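DNA repair protein RAD2 (Saccharomyces cerevisiae, PDB 4Q0R) acts as a magnesium-dependent single-stranded DNA endonuclease that is essential for the incision step of nucleotide excision repair. Local coordinates at residues I259-E264 with N289-D294. Numbering follows the deposited sequence.
Sequences IEVIAE and NKFEKD
Phe291 reaches from the start of helix 290-301 across to Glu260, Val261 and Glu264 on helix 255-265, a worked example of one aromatic ring bridging two helices held well apart. The segment axes come no nearer than 11.8 Å and run at 128°, so the side chain must span the interval. Its CB already points toward the other segment, and with CG anti to the backbone N (chi1 160°), the ring is carried over to helix 255-265. From CG the ring divides. On one branch, CD1 lies near the carboxylate of Glu260, and CE1 is 3.6 Å from OE1 of Glu260; this carboxylate plane is inclined 58° to the ring. On the other, CD2 passes 4.1 Å from OE1 of Glu264, while CE2 meets the methylene, CB of Glu264, at 4.0 Å. The tip, CZ, settles against CB of Glu260 at 3.7 Å and approaches CG2 of Val261 at 4.3 Å. Replacing Phe291 by an alanine would remove the ring and would probably leave the aliphatic parts of Glu260 and Glu264, and CG2 of Val261, without their apolar partner between the helices. Beside the ring, Glu264 bends at its second torsion, and its side chain crosses that of Glu292 at about a right angle. Val261 also packs on Phe271, and Glu292 on Trp274, both from helix 268-277. Helices 232-242 and 255-265, with the loop between them, are consistent with the helix-two-turn-helix DNA-binding motif of XPG/RAD2 nucleases; the contact joins its second helix to helix 290-301, close to the bound nucleic acid.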
loop_
_atom_site.group_PDB
_atom_site.type_symbol
_atom_site.label_atom_id
_atom_site.label_comp_id
_atom_site.label_asym_id
_atom_site.label_seq_id
_atom_site.Cartn_x
_atom_site.Cartn_y
_atom_site.Cartn_z
ATOM N N ILE A 259 -4.434 9.854 -15.552
ATOM C CA ILE A 259 -5.153 8.754 -16.150
ATOM C C ILE A 259 -5.390 9.091 -17.614
ATOM O O ILE A 259 -5.359 8.213 -18.470
ATOM C CB ILE A 259 -6.496 8.458 -15.405
ATOM C CG1 ILE A 259 -7.028 7.076 -15.748
ATOM C CG2 ILE A 259 -7.555 9.490 -15.715
ATOM C CD1 ILE A 259 -6.014 5.954 -15.530
ATOM N N GLU A 260 -5.586 10.371 -17.909
ATOM C CA GLU A 260 -5.886 10.807 -19.267
ATOM C C GLU A 260 -4.651 10.778 -20.135
ATOM O O GLU A 260 -4.742 10.513 -21.335
ATOM C CB GLU A 260 -6.473 12.210 -19.273
ATOM C CG GLU A 260 -7.881 12.320 -18.720
ATOM C CD GLU A 260 -8.433 13.715 -18.893
ATOM O OE1 GLU A 260 -7.819 14.669 -18.365
ATOM O OE2 GLU A 260 -9.459 13.854 -19.594
ATOM N N VAL A 261 -3.497 11.052 -19.530
ATOM C CA VAL A 261 -2.239 10.898 -20.240
ATOM C C VAL A 261 -2.021 9.433 -20.632
ATOM O O VAL A 261 -1.650 9.152 -21.759
ATOM C CB VAL A 261 -1.068 11.440 -19.418
ATOM C CG1 VAL A 261 0.179 10.589 -19.574
ATOM C CG2 VAL A 261 -0.797 12.851 -19.847
ATOM N N ILE A 262 -2.305 8.496 -19.735
ATOM C CA ILE A 262 -2.223 7.086 -20.096
ATOM C C ILE A 262 -3.264 6.724 -21.159
ATOM O O ILE A 262 -2.981 5.967 -22.067
ATOM C CB ILE A 262 -2.399 6.178 -18.865
ATOM C CG1 ILE A 262 -1.225 6.374 -17.904
ATOM C CG2 ILE A 262 -2.530 4.710 -19.272
ATOM C CD1 ILE A 262 0.151 6.047 -18.516
ATOM N N ALA A 263 -4.468 7.281 -21.062
ATOM C CA ALA A 263 -5.522 6.947 -22.025
ATOM C C ALA A 263 -5.190 7.448 -23.431
ATOM O O ALA A 263 -5.532 6.822 -24.426
ATOM C CB ALA A 263 -6.850 7.510 -21.571
ATOM N N GLU A 264 -4.524 8.589 -23.505
ATOM C CA GLU A 264 -4.189 9.177 -24.793
ATOM C C GLU A 264 -2.969 8.529 -25.422
ATOM O O GLU A 264 -3.011 8.191 -26.589
ATOM C CB GLU A 264 -3.955 10.675 -24.651
ATOM C CG GLU A 264 -3.704 11.381 -25.962
ATOM C CD GLU A 264 -4.978 11.932 -26.596
ATOM O OE1 GLU A 264 -6.084 11.684 -26.044
ATOM O OE2 GLU A 264 -4.871 12.622 -27.643
ATOM N N ASN A 289 -5.114 18.794 -30.269
ATOM C CA ASN A 289 -6.381 18.726 -29.545
ATOM C C ASN A 289 -6.363 19.677 -28.376
ATOM O O ASN A 289 -5.299 20.136 -27.962
ATOM C CB ASN A 289 -6.660 17.313 -29.021
ATOM C CG ASN A 289 -7.112 16.361 -30.105
ATOM O OD1 ASN A 289 -7.331 16.769 -31.245
ATOM N ND2 ASN A 289 -7.265 15.081 -29.754
ATOM N N LYS A 290 -7.535 19.960 -27.820
ATOM C CA LYS A 290 -7.588 20.821 -26.655
ATOM C C LYS A 290 -6.929 20.161 -25.452
ATOM O O LYS A 290 -6.251 20.838 -24.685
ATOM C CB LYS A 290 -9.020 21.200 -26.299
ATOM C CG LYS A 290 -9.108 21.907 -24.958
ATOM C CD LYS A 290 -10.475 22.497 -24.681
ATOM C CE LYS A 290 -10.463 23.243 -23.365
ATOM N NZ LYS A 290 -9.360 24.250 -23.370
ATOM N N PHE A 291 -7.112 18.848 -25.281
ATOM C CA PHE A 291 -6.566 18.181 -24.093
ATOM C C PHE A 291 -5.036 18.257 -24.099
ATOM O O PHE A 291 -4.407 18.503 -23.060
ATOM C CB PHE A 291 -7.034 16.730 -23.996
ATOM C CG PHE A 291 -6.162 15.887 -23.124
ATOM C CD1 PHE A 291 -6.183 16.043 -21.756
ATOM C CD2 PHE A 291 -5.287 14.951 -23.684
ATOM C CE1 PHE A 291 -5.362 15.281 -20.945
ATOM C CE2 PHE A 291 -4.452 14.183 -22.879
ATOM C CZ PHE A 291 -4.493 14.351 -21.503
ATOM N N GLU A 292 -4.455 18.062 -25.282
ATOM C CA GLU A 292 -3.023 18.226 -25.490
ATOM C C GLU A 292 -2.574 19.659 -25.222
ATOM O O GLU A 292 -1.577 19.882 -24.535
ATOM C CB GLU A 292 -2.642 17.842 -26.918
ATOM C CG GLU A 292 -2.048 16.456 -27.103
ATOM C CD GLU A 292 -3.062 15.441 -27.585
ATOM O OE1 GLU A 292 -2.700 14.254 -27.647
ATOM O OE2 GLU A 292 -4.216 15.807 -27.899
ATOM N N LYS A 293 -3.304 20.625 -25.779
ATOM C CA LYS A 293 -2.905 22.032 -25.694
ATOM C C LYS A 293 -2.844 22.474 -24.227
ATOM O O LYS A 293 -1.900 23.160 -23.814
ATOM C CB LYS A 293 -3.852 22.925 -26.514
ATOM C CG LYS A 293 -3.181 23.532 -27.763
ATOM C CD LYS A 293 -4.151 23.839 -28.908
ATOM C CE LYS A 293 -5.230 24.857 -28.515
ATOM N NZ LYS A 293 -6.225 25.115 -29.623
ATOM N N ASP A 294 -3.817 22.036 -23.436
ATOM C CA ASP A 294 -3.813 22.315 -22.013
ATOM C C ASP A 294 -2.724 21.553 -21.260
ATOM O O ASP A 294 -2.187 22.054 -20.260
ATOM C CB ASP A 294 -5.171 21.988 -21.421
ATOM C CG ASP A 294 -6.278 22.720 -22.106
ATOM O OD1 ASP A 294 -6.097 23.925 -22.374
ATOM O OD2 ASP A 294 -7.314 22.092 -22.392
#